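Local coordinates for amidohydrolase (Pseudomonas aeruginosa, PDB 2I5G), which probably acts as a metal-dependent dipeptidase of the M19 (membrane dipeptidase) family, hydrolysing dipeptides, at residues I88-D100 / G112-V126. The protein carries 2 engineered substitutions. Residues are numbered along the deposited sequence; the frame is centred on the assembly and turned at random.
Sequences ILYGFQNAHAFED and GVGIVQMCYNTQNLV
Strand 86-92, here its residues 88-92, and strand 113-117 pair as parallel neighbours in the barrel wall of this TIM-barrel-clan protein, the two strands of a beta-alpha-beta unit whose crossover connection carries helix 103-110. The axes of these short segments approach to 4.7 Å; Gly114 N donates to Tyr90 O, Phe92 N to Ile115 O (2.9 Å) and Gln117 N to Phe92 O (2.8 Å). Phe92 and Val116 share the face turned to the helices: their side chains lie side by side, Phe92 CB 4.0 Å from Val116 CG1, while Val113 places CG1 over the centre of the Phe92 ring in a CH-pi contact, 3.9 Å from the centroid. Phe108 of the connecting helix meets that ring edge-to-face. Val116 also touches Phe98, whose CE2 lies 3.9 Å from Val116 CG1. On the other face, Leu89 and Ile115 cross at about a right angle through their terminal methyls. Beyond the strands, the loops stay together where Ala95 CB meets Val126 CG2 at 4.2 Å; an Asx turn, Asn94 OD1 accepting from His96 N, shapes residues 94-96, and Asn94 ND2 donates to Val43 O. The Gln117 side chain, turned away from its own N (chi1 -168°) and extended, passes across Gln93 at a slant, the two amide planes 51° apart; its OE1 accepts from His159 N, while its NE2 donates to Gln93 O and, weakly, to Gln93 OE1 at 3.3 Å.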
loop_
_atom_site.group_PDB
_atom_site.type_symbol
_atom_site.label_atom_id
_atom_site.label_comp_id
_atom_site.label_asym_id
_atom_site.label_seq_id
_atom_site.Cartn_x
_atom_site.Cartn_y
_atom_site.Cartn_z
ATOM N N ILE A 88 -10.929 20.844 -19.409
ATOM C CA ILE A 88 -10.783 20.152 -18.138
ATOM C C ILE A 88 -9.990 18.866 -18.291
ATOM O O ILE A 88 -10.390 17.951 -19.005
ATOM C CB ILE A 88 -12.164 19.868 -17.511
ATOM C CG1 ILE A 88 -12.770 21.194 -17.044
ATOM C CG2 ILE A 88 -12.042 18.897 -16.340
ATOM C CD1 ILE A 88 -14.129 21.057 -16.419
ATOM N N LEU A 89 -8.846 18.830 -17.617
ATOM C CA LEU A 89 -7.944 17.688 -17.650
ATOM C C LEU A 89 -8.020 16.917 -16.329
ATOM O O LEU A 89 -7.643 17.430 -15.272
ATOM C CB LEU A 89 -6.516 18.186 -17.913
ATOM C CG LEU A 89 -5.316 17.293 -17.568
ATOM C CD1 LEU A 89 -5.501 15.932 -18.202
ATOM C CD2 LEU A 89 -4.012 17.950 -18.042
ATOM N N TYR A 90 -8.508 15.682 -16.397
ATOM C CA TYR A 90 -8.646 14.848 -15.205
ATOM C C TYR A 90 -7.335 14.446 -14.566
ATOM O O TYR A 90 -6.420 13.973 -15.252
ATOM C CB TYR A 90 -9.422 13.570 -15.523
ATOM C CG TYR A 90 -10.872 13.796 -15.849
ATOM C CD1 TYR A 90 -11.526 14.962 -15.439
ATOM C CD2 TYR A 90 -11.608 12.822 -16.521
ATOM C CE1 TYR A 90 -12.876 15.146 -15.684
ATOM C CE2 TYR A 90 -12.963 12.996 -16.774
ATOM C CZ TYR A 90 -13.591 14.159 -16.350
ATOM O OH TYR A 90 -14.936 14.325 -16.577
ATOM N N GLY A 91 -7.264 14.604 -13.243
ATOM C CA GLY A 91 -6.066 14.233 -12.513
ATOM C C GLY A 91 -6.332 13.479 -11.220
ATOM O O GLY A 91 -7.410 13.596 -10.620
ATOM N N PHE A 92 -5.347 12.685 -10.801
ATOM C CA PHE A 92 -5.431 11.927 -9.552
ATOM C C PHE A 92 -4.346 12.475 -8.639
ATOM O O PHE A 92 -3.233 12.763 -9.088
ATOM C CB PHE A 92 -5.112 10.440 -9.751
ATOM C CG PHE A 92 -6.110 9.687 -10.572
ATOM C CD1 PHE A 92 -7.253 10.300 -11.064
ATOM C CD2 PHE A 92 -5.912 8.335 -10.824
ATOM C CE1 PHE A 92 -8.184 9.573 -11.793
ATOM C CE2 PHE A 92 -6.836 7.599 -11.550
ATOM C CZ PHE A 92 -7.973 8.218 -12.036
ATOM N N GLN A 93 -4.651 12.620 -7.361
ATOM C CA GLN A 93 -3.633 13.085 -6.444
ATOM C C GLN A 93 -3.117 11.885 -5.658
ATOM O O GLN A 93 -2.490 12.025 -4.610
ATOM C CB GLN A 93 -4.190 14.161 -5.518
ATOM C CG GLN A 93 -4.273 15.522 -6.186
ATOM C CD GLN A 93 -4.104 16.671 -5.206
ATOM O OE1 GLN A 93 -3.093 16.758 -4.494
ATOM N NE2 GLN A 93 -5.090 17.566 -5.169
ATOM N N ASN A 94 -3.381 10.695 -6.187
ATOM C CA ASN A 94 -2.941 9.464 -5.547
ATOM C C ASN A 94 -2.925 8.330 -6.567
ATOM O O ASN A 94 -3.833 8.213 -7.386
ATOM C CB ASN A 94 -3.885 9.098 -4.401
ATOM C CG ASN A 94 -3.253 8.147 -3.402
ATOM O OD1 ASN A 94 -2.343 7.389 -3.734
ATOM N ND2 ASN A 94 -3.743 8.174 -2.171
ATOM N N ALA A 95 -1.891 7.499 -6.515
ATOM C CA ALA A 95 -1.786 6.366 -7.424
ATOM C C ALA A 95 -2.617 5.204 -6.888
ATOM O O ALA A 95 -2.768 4.179 -7.552
ATOM C CB ALA A 95 -0.337 5.941 -7.556
ATOM N N HIS A 96 -3.165 5.379 -5.687
ATOM C CA HIS A 96 -3.962 4.346 -5.040
ATOM C C HIS A 96 -5.144 3.865 -5.878
ATOM O O HIS A 96 -5.596 2.723 -5.728
ATOM C CB HIS A 96 -4.453 4.834 -3.679
ATOM C CG HIS A 96 -5.146 3.776 -2.879
ATOM N ND1 HIS A 96 -4.533 2.590 -2.529
ATOM C CD2 HIS A 96 -6.407 3.708 -2.389
ATOM C CE1 HIS A 96 -5.388 1.838 -1.859
ATOM N NE2 HIS A 96 -6.533 2.493 -1.761
ATOM N N ALA A 97 -5.638 4.731 -6.761
ATOM C CA ALA A 97 -6.758 4.395 -7.637
ATOM C C ALA A 97 -6.412 3.204 -8.531
ATOM O O ALA A 97 -7.306 2.484 -8.984
ATOM C CB ALA A 97 -7.121 5.587 -8.487
ATOM N N PHE A 98 -5.120 3.008 -8.794
ATOM C CA PHE A 98 -4.663 1.884 -9.611
ATOM C C PHE A 98 -4.699 0.605 -8.783
ATOM O O PHE A 98 -4.557 -0.496 -9.321
ATOM C CB PHE A 98 -3.214 2.067 -10.074
ATOM C CG PHE A 98 -2.974 3.284 -10.909
ATOM C CD1 PHE A 98 -3.848 3.636 -11.930
ATOM C CD2 PHE A 98 -1.822 4.048 -10.713
ATOM C CE1 PHE A 98 -3.577 4.728 -12.748
ATOM C CE2 PHE A 98 -1.538 5.141 -11.521
ATOM C CZ PHE A 98 -2.414 5.482 -12.540
ATOM N N GLU A 99 -4.870 0.751 -7.472
ATOM C CA GLU A 99 -4.875 -0.398 -6.575
ATOM C C GLU A 99 -3.616 -1.245 -6.830
ATOM O O GLU A 99 -2.498 -0.719 -6.763
ATOM C CB GLU A 99 -6.164 -1.209 -6.759
ATOM C CG GLU A 99 -7.392 -0.471 -6.210
ATOM C CD GLU A 99 -8.694 -1.275 -6.270
ATOM O OE1 GLU A 99 -9.726 -0.748 -5.790
ATOM O OE2 GLU A 99 -8.692 -2.415 -6.790
ATOM N N ASP A 100 -3.766 -2.533 -7.122
ATOM C CA ASP A 100 -2.593 -3.372 -7.368
ATOM C C ASP A 100 -2.524 -3.844 -8.810
ATOM O O ASP A 100 -1.816 -4.792 -9.138
ATOM C CB ASP A 100 -2.594 -4.583 -6.444
ATOM C CG ASP A 100 -3.789 -5.476 -6.664
ATOM O OD1 ASP A 100 -3.776 -6.620 -6.162
ATOM O OD2 ASP A 100 -4.746 -5.028 -7.333
ATOM N N GLY A 112 -9.677 9.452 -19.842
ATOM C CA GLY A 112 -9.364 10.866 -19.788
ATOM C C GLY A 112 -8.446 11.353 -18.683
ATOM O O GLY A 112 -8.334 12.555 -18.473
ATOM N N VAL A 113 -7.790 10.450 -17.965
ATOM C CA VAL A 113 -6.881 10.874 -16.904
ATOM C C VAL A 113 -5.505 11.131 -17.510
ATOM O O VAL A 113 -4.943 10.261 -18.171
ATOM C CB VAL A 113 -6.753 9.803 -15.810
ATOM C CG1 VAL A 113 -5.814 10.286 -14.726
ATOM C CG2 VAL A 113 -8.119 9.491 -15.231
ATOM N N GLY A 114 -4.962 12.322 -17.277
ATOM C CA GLY A 114 -3.666 12.657 -17.850
ATOM C C GLY A 114 -2.542 12.980 -16.884
ATOM O O GLY A 114 -1.394 13.111 -17.295
ATOM N N ILE A 115 -2.863 13.118 -15.606
ATOM C CA ILE A 115 -1.847 13.418 -14.608
ATOM C C ILE A 115 -2.149 12.631 -13.335
ATOM O O ILE A 115 -3.283 12.604 -12.862
ATOM C CB ILE A 115 -1.805 14.934 -14.280
ATOM C CG1 ILE A 115 -1.595 15.734 -15.565
ATOM C CG2 ILE A 115 -0.667 15.229 -13.306
ATOM C CD1 ILE A 115 -1.437 17.230 -15.359
ATOM N N VAL A 116 -1.133 11.984 -12.784
ATOM C CA VAL A 116 -1.336 11.210 -11.575
ATOM C C VAL A 116 -0.227 11.428 -10.569
ATOM O O VAL A 116 0.947 11.285 -10.888
ATOM C CB VAL A 116 -1.422 9.706 -11.892
ATOM C CG1 VAL A 116 -1.573 8.908 -10.614
ATOM C CG2 VAL A 116 -2.596 9.443 -12.816
ATOM N N GLN A 117 -0.612 11.790 -9.350
ATOM C CA GLN A 117 0.351 11.994 -8.282
ATOM C C GLN A 117 0.691 10.593 -7.780
ATOM O O GLN A 117 -0.198 9.746 -7.650
ATOM C CB GLN A 117 -0.273 12.830 -7.161
ATOM C CG GLN A 117 0.727 13.326 -6.142
ATOM C CD GLN A 117 0.142 14.355 -5.191
ATOM O OE1 GLN A 117 0.782 15.361 -4.889
ATOM N NE2 GLN A 117 -1.070 14.105 -4.707
HETATM N N MSE A 118 1.968 10.347 -7.508
HETATM C CA MSE A 118 2.409 9.035 -7.049
HETATM C C MSE A 118 1.840 8.621 -5.699
HETATM O O MSE A 118 1.380 7.495 -5.531
HETATM C CB MSE A 118 3.935 8.984 -6.996
HETATM C CG MSE A 118 4.546 7.942 -7.916
HETATM SE SE MSE A 118 3.788 8.023 -9.693
HETATM C CE MSE A 118 4.137 9.884 -10.026
ATOM N N CYS A 119 1.869 9.530 -4.734
ATOM C CA CYS A 119 1.371 9.216 -3.407
ATOM C C CYS A 119 0.657 10.418 -2.826
ATOM O O CYS A 119 0.685 11.506 -3.407
ATOM C CB CYS A 119 2.534 8.840 -2.492
ATOM S SG CYS A 119 3.648 7.574 -3.160
ATOM N N TYR A 120 0.024 10.220 -1.672
ATOM C CA TYR A 120 -0.679 11.300 -0.998
ATOM C C TYR A 120 -0.439 11.293 0.508
ATOM O O TYR A 120 -1.127 10.596 1.250
ATOM C CB TYR A 120 -2.184 11.222 -1.261
ATOM C CG TYR A 120 -2.896 12.495 -0.864
ATOM C CD1 TYR A 120 -2.813 13.639 -1.665
ATOM C CD2 TYR A 120 -3.588 12.584 0.343
ATOM C CE1 TYR A 120 -3.394 14.841 -1.275
ATOM C CE2 TYR A 120 -4.172 13.781 0.748
ATOM C CZ TYR A 120 -4.071 14.908 -0.065
ATOM O OH TYR A 120 -4.632 16.108 0.334
ATOM N N ASN A 121 0.552 12.064 0.944
ATOM C CA ASN A 121 0.894 12.207 2.360
ATOM C C ASN A 121 1.474 10.995 3.079
ATOM O O ASN A 121 2.473 11.119 3.786
ATOM C CB ASN A 121 -0.324 12.693 3.151
ATOM C CG ASN A 121 -0.942 13.941 2.559
ATOM O OD1 ASN A 121 -0.366 14.574 1.662
ATOM N ND2 ASN A 121 -2.123 14.313 3.060
ATOM N N THR A 122 0.849 9.832 2.915
ATOM C CA THR A 122 1.309 8.623 3.593
ATOM C C THR A 122 1.728 7.487 2.656
ATOM O O THR A 122 1.684 7.627 1.434
ATOM C CB THR A 122 0.228 8.106 4.545
ATOM O OG1 THR A 122 -1.030 8.095 3.863
ATOM C CG2 THR A 122 0.126 8.998 5.770
ATOM N N GLN A 123 2.126 6.358 3.233
ATOM C CA GLN A 123 2.574 5.218 2.436
ATOM C C GLN A 123 1.519 4.633 1.496
ATOM O O GLN A 123 0.367 4.420 1.872
ATOM C CB GLN A 123 3.130 4.123 3.348
ATOM C CG GLN A 123 3.737 2.946 2.608
ATOM C CD GLN A 123 4.588 2.071 3.513
ATOM O OE1 GLN A 123 5.617 2.512 4.029
ATOM N NE2 GLN A 123 4.161 0.826 3.713
ATOM N N ASN A 124 1.961 4.367 0.269
ATOM C CA ASN A 124 1.151 3.824 -0.823
ATOM C C ASN A 124 1.618 2.399 -1.094
ATOM O O ASN A 124 2.288 1.786 -0.265
ATOM C CB ASN A 124 1.415 4.653 -2.083
ATOM C CG ASN A 124 0.160 5.156 -2.723
ATOM O OD1 ASN A 124 0.203 5.921 -3.688
ATOM N ND2 ASN A 124 -0.979 4.731 -2.192
ATOM N N LEU A 125 1.252 1.874 -2.258
ATOM C CA LEU A 125 1.731 0.559 -2.663
ATOM C C LEU A 125 2.950 0.873 -3.534
ATOM O O LEU A 125 3.799 0.012 -3.756
ATOM C CB LEU A 125 0.706 -0.208 -3.515
ATOM C CG LEU A 125 -0.519 -0.866 -2.881
ATOM C CD1 LEU A 125 -1.276 -1.630 -3.949
ATOM C CD2 LEU A 125 -0.105 -1.799 -1.767
ATOM N N VAL A 126 3.035 2.117 -4.017
ATOM C CA VAL A 126 4.144 2.518 -4.883
ATOM C C VAL A 126 5.262 3.312 -4.202
ATOM O O VAL A 126 6.433 3.162 -4.543
ATOM C CB VAL A 126 3.632 3.319 -6.104
ATOM C CG1 VAL A 126 2.469 2.581 -6.746
ATOM C CG2 VAL A 126 3.217 4.713 -5.697
HETATM O O HOH W 1 -9.588 14.846 -19.105
#